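Side-chain contacts in CalG4 (Micromonospora echinospora, PDB 3IA7), which belongs to the GT-B fold class, in which two Rossmann-like domains, each built on a parallel sheet, face each other across a cleft: residues L142-W147 against Y181-E186; G132-A135 against H139-L142; R92-A97 against A121-P126; K195-F200 against R374-D379; R336-E339 against S344-R347. One frame throughout, in Å; residues are numbered along the deposited sequence.

Interaction 1 of 5, residues L142-W147 against Y181-E186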
# COMPACT_ATOMS: atom_id res chain seq x y z
N LEU A 142 -8.81 -2.37 26.99
CA LEU A 142 -8.18 -3.67 26.76
C LEU A 142 -7.11 -3.95 27.82
O LEU A 142 -7.04 -5.05 28.36
CB LEU A 142 -7.57 -3.73 25.36
CG LEU A 142 -6.58 -4.85 25.08
CD1 LEU A 142 -7.28 -6.22 25.25
CD2 LEU A 142 -5.97 -4.66 23.71
N PHE A 143 -6.27 -2.95 28.10
CA PHE A 143 -5.19 -3.14 29.07
C PHE A 143 -5.70 -3.52 30.48
O PHE A 143 -5.21 -4.46 31.12
CB PHE A 143 -4.31 -1.90 29.10
CG PHE A 143 -3.43 -1.79 27.89
CD1 PHE A 143 -2.34 -2.65 27.73
CD2 PHE A 143 -3.69 -0.84 26.89
CE1 PHE A 143 -1.52 -2.56 26.61
CE2 PHE A 143 -2.87 -0.74 25.77
CZ PHE A 143 -1.78 -1.60 25.64
N LYS A 144 -6.73 -2.82 30.93
CA LYS A 144 -7.31 -3.17 32.21
C LYS A 144 -7.80 -4.63 32.17
O LYS A 144 -7.69 -5.34 33.15
CB LYS A 144 -8.45 -2.21 32.54
CG LYS A 144 -7.95 -0.85 32.95
CD LYS A 144 -9.08 0.07 33.37
CE LYS A 144 -8.42 1.39 33.84
NZ LYS A 144 -9.44 2.31 34.36
N GLU A 145 -8.34 -5.10 31.03
CA GLU A 145 -8.83 -6.49 30.95
C GLU A 145 -7.67 -7.48 30.96
O GLU A 145 -7.80 -8.57 31.53
CB GLU A 145 -9.72 -6.73 29.70
CG GLU A 145 -11.03 -5.93 29.65
CD GLU A 145 -11.86 -6.04 30.93
OE1 GLU A 145 -12.44 -7.12 31.17
OE2 GLU A 145 -11.94 -5.06 31.70
N LEU A 146 -6.56 -7.12 30.34
CA LEU A 146 -5.37 -7.96 30.32
C LEU A 146 -4.72 -8.12 31.72
O LEU A 146 -4.48 -9.25 32.19
CB LEU A 146 -4.35 -7.43 29.33
CG LEU A 146 -4.78 -7.65 27.87
CD1 LEU A 146 -3.70 -7.06 26.98
CD2 LEU A 146 -5.05 -9.16 27.58
N TRP A 147 -4.46 -6.98 32.36
CA TRP A 147 -3.96 -6.96 33.74
C TRP A 147 -4.89 -7.80 34.62
O TRP A 147 -4.45 -8.65 35.42
CB TRP A 147 -3.80 -5.51 34.24
CG TRP A 147 -2.77 -4.74 33.49
CD1 TRP A 147 -1.62 -5.23 32.96
CD2 TRP A 147 -2.78 -3.32 33.16
NE1 TRP A 147 -0.92 -4.23 32.32
CE2 TRP A 147 -1.61 -3.05 32.43
CE3 TRP A 147 -3.67 -2.27 33.42
CZ2 TRP A 147 -1.29 -1.76 31.93
CZ3 TRP A 147 -3.35 -0.97 32.93
CH2 TRP A 147 -2.17 -0.75 32.18
N TYR A 181 -5.02 10.20 35.61
CA TYR A 181 -4.28 10.71 34.46
C TYR A 181 -4.16 9.67 33.33
O TYR A 181 -4.41 9.99 32.15
CB TYR A 181 -2.88 11.10 34.92
CG TYR A 181 -2.03 11.69 33.83
CD1 TYR A 181 -2.09 13.06 33.56
CD2 TYR A 181 -1.19 10.88 33.05
CE1 TYR A 181 -1.30 13.61 32.52
CE2 TYR A 181 -0.39 11.42 32.02
CZ TYR A 181 -0.45 12.80 31.79
OH TYR A 181 0.32 13.32 30.76
N TRP A 182 -3.80 8.44 33.70
CA TRP A 182 -3.59 7.32 32.76
C TRP A 182 -4.84 7.13 31.93
O TRP A 182 -4.76 6.88 30.69
CB TRP A 182 -3.23 6.05 33.54
CG TRP A 182 -2.57 4.96 32.72
CD1 TRP A 182 -3.15 4.21 31.73
CD2 TRP A 182 -1.25 4.44 32.88
NE1 TRP A 182 -2.25 3.33 31.20
CE2 TRP A 182 -1.08 3.42 31.90
CE3 TRP A 182 -0.18 4.77 33.72
CZ2 TRP A 182 0.10 2.72 31.74
CZ3 TRP A 182 1.04 4.05 33.55
CH2 TRP A 182 1.16 3.04 32.57
N ASP A 183 -6.00 7.31 32.56
CA ASP A 183 -7.32 7.11 31.91
C ASP A 183 -7.92 8.31 31.18
O ASP A 183 -8.98 8.17 30.58
CB ASP A 183 -8.37 6.57 32.92
CG ASP A 183 -8.04 5.19 33.39
OD1 ASP A 183 -7.32 4.49 32.66
OD2 ASP A 183 -8.47 4.82 34.52
N GLU A 184 -7.29 9.49 31.21
CA GLU A 184 -7.88 10.64 30.56
C GLU A 184 -7.96 10.47 29.05
O GLU A 184 -7.06 9.91 28.44
CB GLU A 184 -7.09 11.91 30.88
CG GLU A 184 -7.31 12.31 32.32
CD GLU A 184 -6.63 13.61 32.64
OE1 GLU A 184 -5.40 13.63 32.65
OE2 GLU A 184 -7.32 14.59 32.92
N ILE A 185 -9.03 11.00 28.46
CA ILE A 185 -9.33 10.85 27.01
C ILE A 185 -8.80 12.06 26.24
O ILE A 185 -9.01 13.21 26.65
CB ILE A 185 -10.87 10.69 26.83
CG1 ILE A 185 -11.31 9.39 27.53
CG2 ILE A 185 -11.29 10.82 25.32
CD1 ILE A 185 -12.81 9.04 27.44
N GLU A 186 -8.10 11.79 25.16
CA GLU A 186 -7.55 12.84 24.29
C GLU A 186 -8.63 13.65 23.56
O GLU A 186 -9.75 13.18 23.38
CB GLU A 186 -6.57 12.23 23.27
CG GLU A 186 -5.62 13.31 22.68
CD GLU A 186 -5.03 14.23 23.77
OE1 GLU A 186 -4.09 13.83 24.48
OE2 GLU A 186 -5.56 15.35 23.97
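The indole rings of Trp147 and Trp182 come together at a slant, with Trp147 CH2 4.2 Å from Trp182 CZ2. One face of the Trp147 ring receives the backbone oxygen of Phe143, 3.1 Å above the plane and displaced toward the rim, an oxygen that also accepts the helical bond from Trp147 N. Around the pair, His154 meets both rings edge-to-face and Phe113 meets Trp182 in the same way, so the tryptophans belong to a small aromatic cluster. Trp182 reaches it with CG turned away from its backbone N (chi1 -162°). Tryptophan suits this place because its wide, largely apolar ring can span the gap between two backbones that stay well apart. These backbones are the start of helix 142-150 and the end of helix 178-182, within the first of the two Rossmann-like domains. Beside the tryptophans a salt bridge lies at the surface. Lys144 is fully extended beyond CG and brings NZ to 2.7 Å from Asp183 OD2, the two side chains approaching from opposite directions. The ammonium stands above the carboxylate, 43° out of its plane, while Asp183 OD1 remains farther off, 3.5 Å from Lys144 NZ.

Interaction 2 of 5, residues G132-A135 against H139-L142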
# COMPACT_ATOMS: atom_id res chain seq x y z
N GLY A 132 -3.48 1.72 16.85
CA GLY A 132 -3.70 0.57 15.98
C GLY A 132 -4.46 -0.53 16.73
O GLY A 132 -4.69 -1.57 16.15
N GLY A 133 -4.79 -0.33 18.01
CA GLY A 133 -5.52 -1.38 18.83
C GLY A 133 -6.84 -0.79 19.30
O GLY A 133 -7.21 0.29 18.84
N PHE A 134 -7.55 -1.46 20.21
CA PHE A 134 -8.84 -0.99 20.68
C PHE A 134 -8.68 0.32 21.42
O PHE A 134 -7.72 0.51 22.20
CB PHE A 134 -9.49 -2.04 21.60
CG PHE A 134 -9.72 -3.36 20.93
CD1 PHE A 134 -10.20 -3.41 19.62
CD2 PHE A 134 -9.45 -4.55 21.59
CE1 PHE A 134 -10.42 -4.62 18.95
CE2 PHE A 134 -9.70 -5.80 20.93
CZ PHE A 134 -10.17 -5.82 19.60
N ALA A 135 -9.60 1.23 21.14
CA ALA A 135 -9.79 2.42 21.96
C ALA A 135 -10.25 2.12 23.42
O ALA A 135 -10.87 1.07 23.69
CB ALA A 135 -10.78 3.34 21.25
N HIS A 139 -15.93 2.72 29.67
CA HIS A 139 -16.64 1.46 29.50
C HIS A 139 -15.76 0.27 29.23
O HIS A 139 -16.14 -0.88 29.52
CB HIS A 139 -17.69 1.60 28.39
CG HIS A 139 -18.77 2.56 28.75
ND1 HIS A 139 -18.67 3.91 28.48
CD2 HIS A 139 -19.89 2.39 29.48
CE1 HIS A 139 -19.74 4.52 28.96
NE2 HIS A 139 -20.48 3.63 29.59
N TYR A 140 -14.60 0.54 28.64
CA TYR A 140 -13.75 -0.51 28.10
C TYR A 140 -12.31 -0.08 28.00
O TYR A 140 -11.99 1.02 27.53
CB TYR A 140 -14.21 -0.99 26.71
CG TYR A 140 -13.29 -2.05 26.14
CD1 TYR A 140 -13.36 -3.38 26.57
CD2 TYR A 140 -12.33 -1.72 25.18
CE1 TYR A 140 -12.50 -4.34 26.08
CE2 TYR A 140 -11.47 -2.68 24.68
CZ TYR A 140 -11.57 -3.99 25.15
OH TYR A 140 -10.74 -4.95 24.65
N SER A 141 -11.43 -0.96 28.45
CA SER A 141 -10.02 -0.73 28.31
C SER A 141 -9.39 -2.11 28.15
O SER A 141 -9.48 -2.95 29.04
CB SER A 141 -9.45 0.01 29.53
OG SER A 141 -8.03 0.08 29.37
N LEU A 142 -8.81 -2.37 26.99
CA LEU A 142 -8.18 -3.67 26.76
C LEU A 142 -7.11 -3.95 27.82
O LEU A 142 -7.04 -5.05 28.36
CB LEU A 142 -7.57 -3.73 25.36
CG LEU A 142 -6.58 -4.85 25.08
CD1 LEU A 142 -7.28 -6.22 25.25
CD2 LEU A 142 -5.97 -4.66 23.71
O HOH W 1 -8.85 -0.43 24.84
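A water molecule joins the two segments by their backbones: Leu142 N donates to its oxygen at 2.9 Å, and the water passes a weak hydrogen bond to Ala135 O. This is the loop that leads from strand 127-131 of the first Rossmann-like domain into helix 142-150, with Ser141 at the N-cap position. In the first turn of a helix the N-H groups lack a helical acceptor, and here the water serves that of Leu142. Ala135 O has a second neighbour, since it lies in the plane of the Tyr140 ring at its edge, 3.5 Å from Tyr140 CD2. Over one face of the same ring sits Leu142 N, offset toward the rim. Tyr140 CG is placed opposite the backbone N (chi1 178°), which carries the ring back alongside Phe134. There Tyr140 CE2 packs on Phe134 CB at 3.7 Å, and the hydroxyl oxygen Tyr140 OH comes to 3.3 Å from Phe134 CD2, the two rings slanting past one another. A long aromatic residue fits because it bridges the loop from one arm to the other. Behind Phe134 stand Pro199 and Arg336, the latter on helix 331-339. Leucine adds a branched apolar end: Leu142 CD2 rests 4.1 Å from Phe134 CD2.

Interaction 3 of 5, residues R92-A97 against A121-P126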
# COMPACT_ATOMS: atom_id res chain seq x y z
N ARG A 92 12.38 13.18 25.99
CA ARG A 92 13.64 13.94 26.01
C ARG A 92 14.12 14.24 24.59
O ARG A 92 14.65 15.33 24.36
CB ARG A 92 14.76 13.21 26.78
CG ARG A 92 14.48 13.13 28.33
CD ARG A 92 15.55 12.36 29.05
NE ARG A 92 15.20 12.21 30.46
CZ ARG A 92 15.92 11.50 31.33
NH1 ARG A 92 17.02 10.84 30.95
NH2 ARG A 92 15.50 11.45 32.59
N ALA A 93 14.04 13.26 23.66
CA ALA A 93 14.56 13.46 22.29
C ALA A 93 13.80 14.58 21.59
O ALA A 93 14.39 15.38 20.90
CB ALA A 93 14.41 12.22 21.44
N ALA A 94 12.48 14.56 21.72
CA ALA A 94 11.60 15.55 21.07
C ALA A 94 11.86 16.95 21.65
O ALA A 94 11.99 17.91 20.89
CB ALA A 94 10.17 15.19 21.29
N GLU A 95 11.98 17.05 22.97
CA GLU A 95 12.27 18.36 23.61
C GLU A 95 13.63 18.93 23.21
O GLU A 95 13.76 20.11 22.87
CB GLU A 95 12.15 18.25 25.10
CG GLU A 95 10.67 18.01 25.52
CD GLU A 95 10.46 18.23 27.01
OE1 GLU A 95 11.18 19.02 27.61
OE2 GLU A 95 9.52 17.69 27.60
N GLU A 96 14.65 18.07 23.21
CA GLU A 96 15.99 18.47 22.83
C GLU A 96 15.99 18.95 21.36
O GLU A 96 16.54 20.01 21.05
CB GLU A 96 16.98 17.31 23.05
CG GLU A 96 18.48 17.63 22.78
CD GLU A 96 18.77 17.92 21.33
OE1 GLU A 96 18.41 17.12 20.43
OE2 GLU A 96 19.37 18.99 21.05
N ALA A 97 15.36 18.19 20.47
CA ALA A 97 15.32 18.51 19.05
C ALA A 97 14.51 19.74 18.67
O ALA A 97 14.92 20.50 17.79
CB ALA A 97 14.86 17.33 18.22
N ALA A 121 1.59 19.32 27.06
CA ALA A 121 1.50 20.21 28.22
C ALA A 121 2.63 21.25 28.25
O ALA A 121 2.38 22.44 28.39
CB ALA A 121 1.48 19.38 29.52
N ARG A 122 3.87 20.80 28.15
CA ARG A 122 5.02 21.70 28.26
C ARG A 122 5.04 22.70 27.11
O ARG A 122 5.26 23.89 27.32
CB ARG A 122 6.37 20.98 28.31
CG ARG A 122 7.59 22.00 28.37
CD ARG A 122 8.82 21.29 28.94
NE ARG A 122 8.62 20.91 30.34
CZ ARG A 122 9.39 20.05 30.99
NH1 ARG A 122 10.46 19.48 30.39
NH2 ARG A 122 9.09 19.78 32.24
N TRP A 123 4.76 22.22 25.91
CA TRP A 123 4.74 23.10 24.75
C TRP A 123 3.47 23.97 24.64
O TRP A 123 3.45 24.92 23.85
CB TRP A 123 4.95 22.31 23.45
CG TRP A 123 6.36 21.77 23.27
CD1 TRP A 123 7.54 22.24 23.82
CD2 TRP A 123 6.72 20.67 22.46
NE1 TRP A 123 8.61 21.47 23.42
CE2 TRP A 123 8.13 20.52 22.55
CE3 TRP A 123 5.98 19.80 21.65
CZ2 TRP A 123 8.78 19.52 21.89
CZ3 TRP A 123 6.65 18.82 20.97
CH2 TRP A 123 8.04 18.70 21.08
N ASP A 124 2.44 23.63 25.44
CA ASP A 124 1.12 24.28 25.41
C ASP A 124 0.49 24.16 24.00
O ASP A 124 0.21 25.18 23.33
CB ASP A 124 1.20 25.75 25.90
CG ASP A 124 -0.17 26.44 25.96
OD1 ASP A 124 -1.18 25.79 26.20
OD2 ASP A 124 -0.26 27.66 25.73
N ARG A 125 0.32 22.92 23.57
CA ARG A 125 -0.16 22.62 22.21
C ARG A 125 -1.24 21.57 22.31
O ARG A 125 -1.21 20.76 23.23
CB ARG A 125 1.00 22.12 21.32
CG ARG A 125 2.06 23.18 21.00
CD ARG A 125 1.43 24.35 20.24
NE ARG A 125 2.42 25.34 19.77
CZ ARG A 125 2.75 26.48 20.38
NH1 ARG A 125 2.19 26.84 21.55
NH2 ARG A 125 3.65 27.29 19.82
N PRO A 126 -2.16 21.53 21.33
CA PRO A 126 -3.17 20.48 21.25
C PRO A 126 -2.51 19.16 20.85
O PRO A 126 -1.37 19.15 20.31
CB PRO A 126 -4.14 20.97 20.16
CG PRO A 126 -3.29 21.83 19.28
CD PRO A 126 -2.27 22.50 20.22
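Trp123 drives the far corner of its six-membered ring against Ala94, and this is the close-packed half of the contact. Trp123 CH2 lies 4.1 Å from Ala94 CB, while Trp123 CZ2 is 3.7 Å from Ala94 O, which sits in the ring plane at the edge, where the slightly positive C-H rim probably suits the oxygen. Alanine is apt here, as its single methyl lets the large indole come right up to the backbone of helix 75-98. The ring continues along the next residue, with Trp123 CZ2 4.1 Å from Glu95 CA, and its other neighbours include Pro102, Pro103 and Val106. Trp123 lies in the C-terminal turn of helix 113-123, which links the adjacent parallel strands 105-109 and 127-131 in a beta-alpha-beta unit of the first Rossmann-like domain. The helix closes with a Schellman motif: Asp124 has positive phi as the C-prime residue, and Arg125 N returns to Ala120 O. Arg125 NH1 also bonds to Asp124 O at 3.1 Å, holding the arginine close to the turn. Nearer the solvent the contact thins to a charged pair. Glu95 reaches out extended, whereas Arg122 bends at chi3 (-65°), and the two chains meet at about a right angle, with carboxylate and guanidinium planes 81° apart. Arg122 NH1 donates to the syn lone pair of Glu95 OE1 at 2.9 Å, with a moderately bent N-H...O angle of 147°. The second carboxylate oxygen, Glu95 OE2, is hydrogen-bonded to Tyr172 OH, and the ring of Tyr172 makes a cation-pi contact with Arg122, so one tyrosine engages both charged partners.

Interaction 4 of 5, residues K195-F200 against R374-D379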
# COMPACT_ATOMS: atom_id res chain seq x y z
N LYS A 195 -15.15 0.66 13.09
CA LYS A 195 -15.87 0.81 14.33
C LYS A 195 -16.50 -0.51 14.83
O LYS A 195 -16.58 -0.78 16.05
CB LYS A 195 -16.95 1.89 14.17
CG LYS A 195 -17.55 2.30 15.50
CD LYS A 195 -18.48 3.53 15.30
CE LYS A 195 -18.88 4.13 16.65
NZ LYS A 195 -19.80 5.24 16.41
N SER A 196 -16.97 -1.35 13.90
CA SER A 196 -17.66 -2.54 14.34
C SER A 196 -16.72 -3.51 15.06
O SER A 196 -17.20 -4.48 15.67
CB SER A 196 -18.36 -3.26 13.18
OG SER A 196 -17.41 -3.59 12.19
N PHE A 197 -15.42 -3.37 14.83
CA PHE A 197 -14.45 -4.30 15.43
C PHE A 197 -14.16 -3.84 16.87
O PHE A 197 -13.64 -4.62 17.69
CB PHE A 197 -13.14 -4.32 14.62
CG PHE A 197 -12.23 -5.49 14.95
CD1 PHE A 197 -12.69 -6.79 14.78
CD2 PHE A 197 -10.93 -5.27 15.39
CE1 PHE A 197 -11.85 -7.93 15.07
CE2 PHE A 197 -10.06 -6.40 15.66
CZ PHE A 197 -10.56 -7.72 15.49
N GLN A 198 -14.51 -2.60 17.20
CA GLN A 198 -14.29 -2.07 18.55
C GLN A 198 -15.28 -2.59 19.63
O GLN A 198 -16.53 -2.37 19.53
CB GLN A 198 -14.38 -0.53 18.50
CG GLN A 198 -14.39 0.14 19.86
CD GLN A 198 -13.00 0.13 20.53
OE1 GLN A 198 -11.98 0.34 19.86
NE2 GLN A 198 -12.96 -0.05 21.87
N PRO A 199 -14.75 -3.20 20.73
CA PRO A 199 -15.65 -3.56 21.87
C PRO A 199 -16.35 -2.31 22.44
O PRO A 199 -15.69 -1.25 22.55
CB PRO A 199 -14.67 -4.15 22.93
CG PRO A 199 -13.44 -4.59 22.14
CD PRO A 199 -13.34 -3.58 20.97
N PHE A 200 -17.65 -2.40 22.78
CA PHE A 200 -18.43 -1.23 23.31
C PHE A 200 -18.41 0.03 22.39
O PHE A 200 -18.46 1.16 22.90
CB PHE A 200 -17.93 -0.83 24.72
CG PHE A 200 -18.06 -1.93 25.74
CD1 PHE A 200 -19.21 -2.04 26.54
CD2 PHE A 200 -17.06 -2.89 25.87
CE1 PHE A 200 -19.34 -3.09 27.47
CE2 PHE A 200 -17.19 -3.95 26.80
CZ PHE A 200 -18.32 -4.04 27.60
N ARG A 374 -18.08 -10.73 5.22
CA ARG A 374 -18.45 -9.80 4.15
C ARG A 374 -19.01 -8.46 4.71
O ARG A 374 -18.70 -7.40 4.18
CB ARG A 374 -19.42 -10.46 3.18
CG ARG A 374 -18.66 -11.41 2.29
CD ARG A 374 -19.48 -11.94 1.19
NE ARG A 374 -18.79 -13.05 0.54
CZ ARG A 374 -19.43 -13.97 -0.16
NH1 ARG A 374 -20.75 -13.91 -0.27
NH2 ARG A 374 -18.76 -14.95 -0.75
N ARG A 375 -19.79 -8.54 5.79
CA ARG A 375 -20.24 -7.32 6.50
C ARG A 375 -19.05 -6.56 7.07
O ARG A 375 -18.98 -5.31 6.97
CB ARG A 375 -21.27 -7.66 7.59
CG ARG A 375 -22.69 -7.97 7.02
CD ARG A 375 -23.72 -6.85 7.40
NE ARG A 375 -25.06 -7.39 7.68
CZ ARG A 375 -25.96 -6.85 8.51
NH1 ARG A 375 -25.69 -5.72 9.17
NH2 ARG A 375 -27.13 -7.44 8.68
N MSE A 376 -18.09 -7.28 7.63
CA MSE A 376 -16.86 -6.62 8.15
C MSE A 376 -16.05 -5.97 7.02
O MSE A 376 -15.48 -4.90 7.21
CB MSE A 376 -15.94 -7.62 8.93
CG MSE A 376 -14.64 -6.95 9.50
SE MSE A 376 -15.08 -5.48 10.75
CE MSE A 376 -15.80 -6.35 12.29
N GLN A 377 -15.96 -6.63 5.88
CA GLN A 377 -15.30 -6.06 4.70
C GLN A 377 -15.91 -4.71 4.31
O GLN A 377 -15.18 -3.74 4.00
CB GLN A 377 -15.36 -7.03 3.51
CG GLN A 377 -14.81 -6.48 2.17
CD GLN A 377 -14.87 -7.53 1.04
OE1 GLN A 377 -15.77 -8.34 1.00
NE2 GLN A 377 -13.92 -7.49 0.12
N ARG A 378 -17.23 -4.65 4.29
CA ARG A 378 -17.94 -3.40 3.96
C ARG A 378 -17.65 -2.32 5.01
O ARG A 378 -17.40 -1.18 4.61
CB ARG A 378 -19.44 -3.68 3.70
CG ARG A 378 -19.70 -4.48 2.33
CD ARG A 378 -18.89 -3.87 1.12
NE ARG A 378 -18.23 -4.88 0.24
CZ ARG A 378 -17.66 -4.64 -0.95
NH1 ARG A 378 -17.65 -3.42 -1.47
NH2 ARG A 378 -17.12 -5.64 -1.65
N ASP A 379 -17.66 -2.69 6.30
CA ASP A 379 -17.30 -1.76 7.39
C ASP A 379 -15.93 -1.15 7.14
O ASP A 379 -15.80 0.09 7.12
CB ASP A 379 -17.36 -2.45 8.75
CG ASP A 379 -18.77 -2.83 9.15
OD1 ASP A 379 -19.74 -2.44 8.47
OD2 ASP A 379 -18.91 -3.54 10.15
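Met376, present as selenomethionine, crosses Phe197 at about a right angle and sets its terminal methyl at the edge of the ring, with Met376 CE 4.0 Å from Phe197 CD1. Its chain is bent at both chi2 and chi3, which folds the end round toward the 3-10 turn 195-197. The flexible, unbranched chain of methionine, here with selenium for sulfur, suits such a place, because it can curl into the angle between a ring and a backbone; Met376 CE also lies 3.9 Å from Phe197 N. Phe314 and Pro194 flank the selenomethionine, and Val310 and Val337 pack on the phenylalanine. Beside this buried patch Ser196 and Asp379 face each other, their CB atoms directed across the contact. The Ser196 hydroxyl stands between its own backbone N and carbonyl carbon (chi1 57°) and donates to Asp379 OD2, while Ser196 OG also lies against the selenomethionine methyl, 3.2 Å from Met376 CE. The acceptor oxygen is met on its anti side, with the donor 24° out of the carboxylate plane. The separation of 2.5 Å between Ser196 OG and Asp379 OD2 is unusually short, and Asp379 was modelled in two conformers, so the exact length is doubtful. Segment 195-200 belongs to the loop between strands 189-191 and 208-210 of the first sheet, whereas helix 367-381 follows the second sheet, and the contact therefore joins the two halves of the GT-B fold. Its chemistry is mixed: a small hydroxyl next to a helix carboxylate gives a directional tie, and the apolar methyl packs on the buried side, where dispersion contact asks for less exact geometry.

Interaction 5 of 5, residues R336-E339 against S344-R347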
# COMPACT_ATOMS: atom_id res chain seq x y z
N ARG A 336 -11.22 -11.17 19.84
CA ARG A 336 -12.28 -10.39 19.18
C ARG A 336 -12.81 -11.08 17.91
O ARG A 336 -14.01 -11.18 17.71
CB ARG A 336 -11.83 -8.95 18.91
CG ARG A 336 -12.97 -8.01 18.43
CD ARG A 336 -13.98 -7.61 19.57
NE ARG A 336 -14.89 -6.60 19.06
CZ ARG A 336 -16.18 -6.50 19.36
NH1 ARG A 336 -16.73 -7.35 20.21
NH2 ARG A 336 -16.90 -5.55 18.78
N VAL A 337 -11.92 -11.61 17.08
CA VAL A 337 -12.32 -12.37 15.89
C VAL A 337 -13.23 -13.55 16.25
O VAL A 337 -14.25 -13.75 15.62
CB VAL A 337 -11.08 -12.82 15.09
CG1 VAL A 337 -11.43 -13.83 14.03
CG2 VAL A 337 -10.39 -11.56 14.46
N ILE A 338 -12.85 -14.32 17.27
CA ILE A 338 -13.69 -15.45 17.72
C ILE A 338 -15.02 -14.95 18.30
O ILE A 338 -16.08 -15.48 17.98
CB ILE A 338 -12.92 -16.32 18.78
CG1 ILE A 338 -11.57 -16.85 18.25
CG2 ILE A 338 -13.81 -17.43 19.36
CD1 ILE A 338 -11.53 -17.29 16.77
N GLU A 339 -14.96 -13.92 19.14
CA GLU A 339 -16.17 -13.31 19.72
C GLU A 339 -17.20 -12.86 18.67
O GLU A 339 -18.42 -13.00 18.83
CB GLU A 339 -15.76 -12.11 20.59
CG GLU A 339 -16.83 -11.63 21.52
CD GLU A 339 -16.58 -10.23 22.09
OE1 GLU A 339 -15.52 -9.61 21.79
OE2 GLU A 339 -17.48 -9.76 22.83
N SER A 344 -12.16 -19.03 13.20
CA SER A 344 -11.97 -20.05 14.20
C SER A 344 -10.52 -20.00 14.73
O SER A 344 -9.67 -19.24 14.24
CB SER A 344 -12.31 -21.41 13.61
OG SER A 344 -11.41 -21.72 12.56
N VAL A 345 -10.25 -20.80 15.75
CA VAL A 345 -8.94 -20.82 16.38
C VAL A 345 -8.46 -22.27 16.51
O VAL A 345 -9.25 -23.15 16.83
CB VAL A 345 -8.98 -20.09 17.74
CG1 VAL A 345 -9.90 -20.80 18.75
CG2 VAL A 345 -7.57 -19.93 18.32
N LEU A 346 -7.18 -22.51 16.22
CA LEU A 346 -6.56 -23.79 16.53
C LEU A 346 -5.62 -23.62 17.71
O LEU A 346 -4.90 -22.63 17.79
CB LEU A 346 -5.76 -24.32 15.34
CG LEU A 346 -6.52 -24.85 14.11
CD1 LEU A 346 -5.58 -25.01 12.96
CD2 LEU A 346 -7.15 -26.18 14.44
N ARG A 347 -5.64 -24.59 18.62
CA ARG A 347 -4.65 -24.60 19.71
C ARG A 347 -3.38 -25.36 19.34
O ARG A 347 -3.37 -26.09 18.35
CB ARG A 347 -5.24 -25.14 21.03
CG ARG A 347 -6.43 -24.32 21.56
CD ARG A 347 -6.16 -22.81 21.63
NE ARG A 347 -7.37 -22.07 22.00
CZ ARG A 347 -7.42 -20.77 22.29
NH1 ARG A 347 -6.31 -20.02 22.29
NH2 ARG A 347 -8.58 -20.21 22.61
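Ile338 extends its longer branch over the backbone of the strand opposite, placing CD1 3.5 Å from Ser344 C and 3.9 Å from Val345 CB. With CG1 opposite the carbonyl carbon (chi1 -57°), the shorter branch CG2 lies opposite the backbone N, the usual choice for isoleucine in a helix. The second torsion is twisted somewhat from a staggered value (chi2 -38°), and this leads CD1 toward the peptide that joins Ser344 to Val345. Val345 meets it at about a right angle. Its CG1 occupies the position between backbone N and carbonyl carbon (chi1 64°), and it is the CB end of the side chain that touches Ile338, at 4.2 Å from Ile338 CG1 as well. The remaining branch has its own neighbour, for Val345 CG2 sits 4.0 Å above the plane of the Arg347 guanidinium, over its centre. Beta-branched residues suit this seam because they are stiff and broad close to the main chain. Ser344 turns its CB away from Ile338, to which it offers chiefly its peptide group, and its side chain touches Leu363 of helix 353-365. On another side of the helix, Arg336 and Glu339, which flank Ile338 in sequence, form a salt bridge, with Arg336 NH1 donating to Glu339 OE1 at 3.0 Å. The carboxylate oxygen lies in the guanidinium plane, yet the arginine approaches from above the carboxylate plane. Alternate strand residues thus face different helices, as in a Rossmann-like domain, where helix 331-339 links strand 320-322 to strand 343-345, at the edge of the sheet within this chain, in a beta-alpha-beta unit.

How the interactions relate
Along the chain interaction 3 comes first, then 2 and 1, which share Leu142 where the loop enters helix 142-150; their centres lie 8 Å apart. Segment 195-200 follows, then 336-339 with 344-347, and last 374-379, so interaction 5 falls between the two segments of interaction 4. Interactions 1 to 3 belong to the first parallel sheet and its helices, interaction 5 to the second, and interaction 4 ties the domains together. Interactions 3 and 5 lie at opposite sides of the chain's centre, their centres 42 Å apart. Interactions 2, 4 and 5 converge on Arg336, whose NE probably bonds to Phe197 O (2.7 Å) and whose CB packs on Phe134 CZ (3.6 Å), a continuous network where the two GT-B domains meet.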